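Local coordinates for orotidine 5'-phosphate decarboxylase (Sulfolobus solfataricus, PDB 4DBD), which probably decarboxylates orotidine 5'-monophosphate to uridine 5'-monophosphate, the last step of de novo UMP synthesis, as a homodimer of TIM barrels, at residues I88-S93 with K128-E133; A84-G89 with L108-V113. All blocks are in the same frame, centred on the assembly; numbering follows the deposited sequence. Where two conformers were deposited one is given.

From the N terminus, the chain first enters the shared region at strand 81-85, turns through I88 and G89 and climbs into helix 90-103. Contact 2 closes the short excursion: strand 107-113 returns parallel to strand 81-85, completing a right-handed beta-alpha-beta unit of the TIM barrel. Contact 1 starts from the same turn and reaches further, past strand 107-113 to helix 124-134, so the two loops cross, neither enclosing the other. Their centres lie about 8 Å apart. Contact 2 lies in the barrel wall, contact 1 in the helical layer outside, and I131 bridges them by packing its CG1 3.6 Å from S86 OG. Both touch the second subunit.

Contact 1 (I88-S93 with K128-E133); sequences IGVKGS and KNVIRE
V90 lays its CG2 methyl against V130 CG1 at 4.0 Å, the two valines running antiparallel alongside each other. With V90 CG2 beside its own backbone N and anti to the carbonyl carbon (chi1 175° for CG1), this branch faces helix 124-134 and also packs closely on the carboxylate of E133, whose OE1 lies 3.1 Å from V90 CG2. The other V90 methyl, CG1, is 3.6 Å from E133 OE1. V130 turns its second branch, CG2, to the backbone of G89, with G89 CA 4.2 Å away. G89 is the N-cap of helix 90-103; at phi 88° a CB would collide with the carbonyl O of I88, so glycine suits this turn.

K91 bends at chi2 and chi3 to carry its ammonium across the E133 side chain at about a right angle. K91 NZ comes within 3.0 Å of E133 OE1, a salt bridge whose hydrogen bond is weak. L94 of helix 90-103 also packs on V130. The contact joins the N-terminal end of helix 90-103 to helix 124-134, successive outer helices of the TIM barrel, beside the dimer interface, where I88 O bonds to H116 of the second subunit.

It grades from the buried V130 and G89, through the partly exposed V90, to an ion pair between exposed residues: OE1 receives the ammonium while the V90 methyls merely lie against it, and solvent probably screens the charges.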
loop_
_atom_site.group_PDB
_atom_site.type_symbol
_atom_site.label_atom_id
_atom_site.label_comp_id
_atom_site.label_asym_id
_atom_site.label_seq_id
_atom_site.Cartn_x
_atom_site.Cartn_y
_atom_site.Cartn_z
ATOM N N ILE A 88 -3.238 -9.236 4.082
ATOM C CA ILE A 88 -4.351 -8.497 4.700
ATOM C C ILE A 88 -5.591 -9.351 4.949
ATOM O O ILE A 88 -6.461 -8.974 5.736
ATOM C CB ILE A 88 -4.746 -7.260 3.887
ATOM C CG1 ILE A 88 -5.251 -7.662 2.507
ATOM C CG2 ILE A 88 -3.555 -6.301 3.764
ATOM C CD1 ILE A 88 -5.447 -6.460 1.596
ATOM N N GLY A 89 -5.686 -10.482 4.260
ATOM C CA GLY A 89 -6.749 -11.425 4.538
ATOM C C GLY A 89 -8.024 -11.163 3.765
ATOM O O GLY A 89 -8.116 -10.230 2.951
ATOM N N VAL A 90 -9.036 -11.981 4.035
ATOM C CA VAL A 90 -10.215 -12.017 3.176
ATOM C C VAL A 90 -11.381 -11.171 3.704
ATOM O O VAL A 90 -11.751 -10.167 3.108
ATOM C CB VAL A 90 -10.663 -13.482 2.940
ATOM C CG1 VAL A 90 -11.973 -13.546 2.132
ATOM C CG2 VAL A 90 -9.543 -14.274 2.256
ATOM N N LYS A 91 -11.951 -11.569 4.835
ATOM C CA LYS A 91 -13.193 -10.955 5.294
ATOM C C LYS A 91 -13.053 -9.467 5.575
ATOM O O LYS A 91 -12.273 -9.060 6.443
ATOM C CB LYS A 91 -13.721 -11.685 6.536
ATOM C CG LYS A 91 -14.506 -12.948 6.219
ATOM C CD LYS A 91 -13.718 -13.837 5.268
ATOM C CE LYS A 91 -13.899 -15.321 5.572
ATOM N NZ LYS A 91 -12.730 -16.121 5.070
ATOM N N GLY A 92 -13.800 -8.651 4.834
ATOM C CA GLY A 92 -13.804 -7.213 5.056
ATOM C C GLY A 92 -12.625 -6.512 4.398
ATOM O O GLY A 92 -12.396 -5.319 4.614
ATOM N N SER A 93 -11.872 -7.255 3.598
ATOM C CA SER A 93 -10.734 -6.688 2.875
ATOM C C SER A 93 -10.708 -7.247 1.454
ATOM O O SER A 93 -11.356 -6.706 0.561
ATOM C CB SER A 93 -9.435 -6.958 3.634
ATOM O OG SER A 93 -8.305 -6.421 2.966
ATOM N N LYS A 128 -1.180 -18.813 1.215
ATOM C CA LYS A 128 -1.734 -19.759 0.245
ATOM C C LYS A 128 -3.231 -19.966 0.437
ATOM O O LYS A 128 -3.985 -20.017 -0.538
ATOM C CB LYS A 128 -0.976 -21.093 0.288
ATOM C CG LYS A 128 0.410 -20.984 -0.311
ATOM C CD LYS A 128 1.147 -22.325 -0.341
ATOM C CE LYS A 128 2.547 -22.154 -0.921
ATOM N NZ LYS A 128 3.200 -23.468 -1.203
ATOM N N ASN A 129 -3.664 -20.075 1.687
ATOM C CA ASN A 129 -5.093 -20.172 1.974
ATOM C C ASN A 129 -5.881 -18.950 1.520
ATOM O O ASN A 129 -6.965 -19.070 0.956
ATOM C CB ASN A 129 -5.328 -20.419 3.460
ATOM C CG ASN A 129 -4.965 -21.817 3.859
ATOM O OD1 ASN A 129 -4.828 -22.690 3.001
ATOM N ND2 ASN A 129 -4.796 -22.045 5.159
ATOM N N VAL A 130 -5.350 -17.768 1.791
ATOM C CA VAL A 130 -5.977 -16.552 1.286
ATOM C C VAL A 130 -6.107 -16.628 -0.230
ATOM O O VAL A 130 -7.162 -16.317 -0.796
ATOM C CB VAL A 130 -5.190 -15.303 1.705
ATOM C CG1 VAL A 130 -5.732 -14.088 1.004
ATOM C CG2 VAL A 130 -5.257 -15.128 3.217
ATOM N N ILE A 131 -5.033 -17.038 -0.901
ATOM C CA ILE A 131 -5.066 -17.109 -2.359
ATOM C C ILE A 131 -6.101 -18.125 -2.834
ATOM O O ILE A 131 -6.829 -17.885 -3.794
ATOM C CB ILE A 131 -3.666 -17.422 -2.944
ATOM C CG1 ILE A 131 -2.734 -16.232 -2.689
ATOM C CG2 ILE A 131 -3.756 -17.729 -4.424
ATOM C CD1 ILE A 131 -1.249 -16.539 -2.903
ATOM N N ARG A 132 -6.173 -19.261 -2.152
ATOM C CA ARG A 132 -7.183 -20.269 -2.483
ATOM C C ARG A 132 -8.630 -19.781 -2.337
ATOM O O ARG A 132 -9.469 -20.073 -3.185
ATOM C CB ARG A 132 -6.959 -21.533 -1.657
ATOM C CG ARG A 132 -5.694 -22.260 -2.026
ATOM C CD ARG A 132 -5.337 -23.279 -0.960
ATOM N NE ARG A 132 -4.128 -24.008 -1.308
ATOM C CZ ARG A 132 -3.152 -24.287 -0.449
ATOM N NH1 ARG A 132 -3.250 -23.908 0.820
ATOM N NH2 ARG A 132 -2.084 -24.951 -0.861
ATOM N N GLU A 133 -8.922 -19.037 -1.273
ATOM C CA GLU A 133 -10.272 -18.499 -1.081
ATOM C C GLU A 133 -10.646 -17.467 -2.142
ATOM O O GLU A 133 -11.757 -17.471 -2.661
ATOM C CB GLU A 133 -10.423 -17.870 0.304
ATOM C CG GLU A 133 -10.545 -18.859 1.439
ATOM C CD GLU A 133 -10.750 -18.171 2.774
ATOM O OE1 GLU A 133 -11.073 -16.963 2.774
ATOM O OE2 GLU A 133 -10.580 -18.833 3.823
#

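Contact 2 (A84-G89 with L108-V113); sequences AHSFIG and LYLVAV
H85 and V111 lie side by side and point the same way, their side chains on one face of the parallel sheet. V111 sets its CG2 methyl over one face of the imidazole, a CH-pi contact 4.3 Å from the ring centroid, while V111 CG1 approaches H85 ND1 at 3.6 Å. In the ring plane a water bonds to H85 ND1, accepts from F87 N and donates to V111 O; H85 NE2 bonds to A63 O of the second subunit. The H85 side chain is about 4 Å from that of K61, the probable proton donor, and V111 is near D59, beside the predicted active site.

A84 and L110 point to the other sheet face, where A84 CB meets L110 CD2 at 4.0 Å and L108 CD1 at 3.9 Å. The backbones pair in parallel register: A84 N bonds to Y109 O at 2.9 Å (N-H...O 164°), and V111 N returns a bond to A84 O at 2.8 Å.

Past the last bridge, S86 OG, beside its backbone N (chi1 -62°), donates to V111 O at 2.9 Å from above the carbonyl plane and touches L110 CB; the bond from S86 N to the same oxygen is weak. An alanine here would keep the CB contact but is likely to leave V111 O with the water and the weak bond from S86 N.

Helix 90-103 covers the outside, L94 on A84 and L101 on L108, while I127 and I131 of helix 124-134 close over S86; on the far side strand 138-141 continues the barrel from L108 and L110.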
loop_
_atom_site.group_PDB
_atom_site.type_symbol
_atom_site.label_atom_id
_atom_site.label_comp_id
_atom_site.label_asym_id
_atom_site.label_seq_id
_atom_site.Cartn_x
_atom_site.Cartn_y
_atom_site.Cartn_z
ATOM N N ALA A 84 -2.735 -6.539 -5.069
ATOM C CA ALA A 84 -3.001 -6.362 -3.640
ATOM C C ALA A 84 -2.197 -7.369 -2.843
ATOM O O ALA A 84 -1.796 -8.405 -3.373
ATOM C CB ALA A 84 -4.486 -6.541 -3.342
ATOM N N HIS A 85 -1.970 -7.072 -1.566
ATOM C CA HIS A 85 -1.271 -8.011 -0.679
ATOM C C HIS A 85 -2.197 -9.103 -0.182
ATOM O O HIS A 85 -3.321 -8.825 0.205
ATOM C CB HIS A 85 -0.687 -7.276 0.527
ATOM C CG HIS A 85 0.705 -6.779 0.312
ATOM N ND1 HIS A 85 1.796 -7.618 0.269
ATOM C CD2 HIS A 85 1.181 -5.524 0.119
ATOM C CE1 HIS A 85 2.888 -6.904 0.057
ATOM N NE2 HIS A 85 2.542 -5.632 -0.038
ATOM N N SER A 86 -1.715 -10.346 -0.186
ATOM C CA SER A 86 -2.467 -11.444 0.418
ATOM C C SER A 86 -2.572 -11.320 1.930
ATOM O O SER A 86 -3.587 -11.701 2.517
ATOM C CB SER A 86 -1.789 -12.793 0.121
ATOM O OG SER A 86 -1.756 -13.065 -1.264
ATOM N N PHE A 87 -1.527 -10.793 2.574
ATOM C CA PHE A 87 -1.439 -10.876 4.041
ATOM C C PHE A 87 -2.561 -10.143 4.779
ATOM O O PHE A 87 -2.833 -10.424 5.956
ATOM C CB PHE A 87 -0.051 -10.454 4.565
ATOM C CG PHE A 87 0.186 -8.965 4.576
ATOM C CD1 PHE A 87 -0.255 -8.183 5.635
ATOM C CD2 PHE A 87 0.888 -8.357 3.549
ATOM C CE1 PHE A 87 -0.027 -6.807 5.647
ATOM C CE2 PHE A 87 1.120 -6.995 3.556
ATOM C CZ PHE A 87 0.663 -6.219 4.605
ATOM N N ILE A 88 -3.238 -9.236 4.082
ATOM C CA ILE A 88 -4.351 -8.497 4.700
ATOM C C ILE A 88 -5.591 -9.351 4.949
ATOM O O ILE A 88 -6.461 -8.974 5.736
ATOM C CB ILE A 88 -4.746 -7.260 3.887
ATOM C CG1 ILE A 88 -5.251 -7.662 2.507
ATOM C CG2 ILE A 88 -3.555 -6.301 3.764
ATOM C CD1 ILE A 88 -5.447 -6.460 1.596
ATOM N N GLY A 89 -5.686 -10.482 4.260
ATOM C CA GLY A 89 -6.749 -11.425 4.538
ATOM C C GLY A 89 -8.024 -11.163 3.765
ATOM O O GLY A 89 -8.116 -10.230 2.951
ATOM N N LEU A 108 -7.369 -9.390 -10.532
ATOM C CA LEU A 108 -6.657 -9.211 -9.269
ATOM C C LEU A 108 -5.429 -10.112 -9.244
ATOM O O LEU A 108 -5.507 -11.287 -9.604
ATOM C CB LEU A 108 -7.573 -9.558 -8.074
ATOM C CG LEU A 108 -7.014 -9.470 -6.651
ATOM C CD1 LEU A 108 -6.522 -8.055 -6.329
ATOM C CD2 LEU A 108 -8.033 -9.948 -5.606
ATOM N N TYR A 109 -4.293 -9.538 -8.858
ATOM C CA TYR A 109 -3.065 -10.294 -8.589
ATOM C C TYR A 109 -2.734 -10.123 -7.113
ATOM O O TYR A 109 -2.737 -8.995 -6.609
ATOM C CB TYR A 109 -1.908 -9.729 -9.416
ATOM C CG TYR A 109 -1.966 -10.085 -10.878
ATOM C CD1 TYR A 109 -1.183 -11.109 -11.390
ATOM C CD2 TYR A 109 -2.798 -9.394 -11.752
ATOM C CE1 TYR A 109 -1.227 -11.443 -12.729
ATOM C CE2 TYR A 109 -2.845 -9.721 -13.103
ATOM C CZ TYR A 109 -2.058 -10.748 -13.577
ATOM O OH TYR A 109 -2.093 -11.093 -14.904
ATOM N N LEU A 110 -2.432 -11.222 -6.418
ATOM C CA LEU A 110 -2.122 -11.131 -4.992
ATOM C C LEU A 110 -0.639 -11.374 -4.724
ATOM O O LEU A 110 -0.024 -12.261 -5.311
ATOM C CB LEU A 110 -2.957 -12.117 -4.183
ATOM C CG LEU A 110 -4.473 -11.926 -4.149
ATOM C CD1 LEU A 110 -5.103 -13.027 -3.311
ATOM C CD2 LEU A 110 -4.836 -10.537 -3.588
ATOM N N VAL A 111 -0.068 -10.571 -3.834
ATOM C CA VAL A 111 1.337 -10.716 -3.473
ATOM C C VAL A 111 1.537 -11.919 -2.553
ATOM O O VAL A 111 0.971 -11.976 -1.453
ATOM C CB VAL A 111 1.861 -9.446 -2.790
ATOM C CG1 VAL A 111 3.291 -9.678 -2.291
ATOM C CG2 VAL A 111 1.805 -8.283 -3.762
ATOM N N ALA A 112 2.335 -12.889 -2.998
ATOM C CA ALA A 112 2.542 -14.110 -2.202
ATOM C C ALA A 112 3.895 -14.116 -1.510
ATOM O O ALA A 112 3.989 -14.432 -0.318
ATOM C CB ALA A 112 2.367 -15.373 -3.056
ATOM N N VAL A 113 4.946 -13.820 -2.268
ATOM C CA VAL A 113 6.297 -13.766 -1.733
ATOM C C VAL A 113 7.017 -12.539 -2.284
ATOM O O VAL A 113 6.988 -12.282 -3.487
ATOM C CB VAL A 113 7.112 -15.015 -2.122
ATOM C CG1 VAL A 113 8.467 -15.006 -1.406
ATOM C CG2 VAL A 113 6.330 -16.273 -1.804
HETATM O O HOH W 1 1.027 -10.258 0.861
#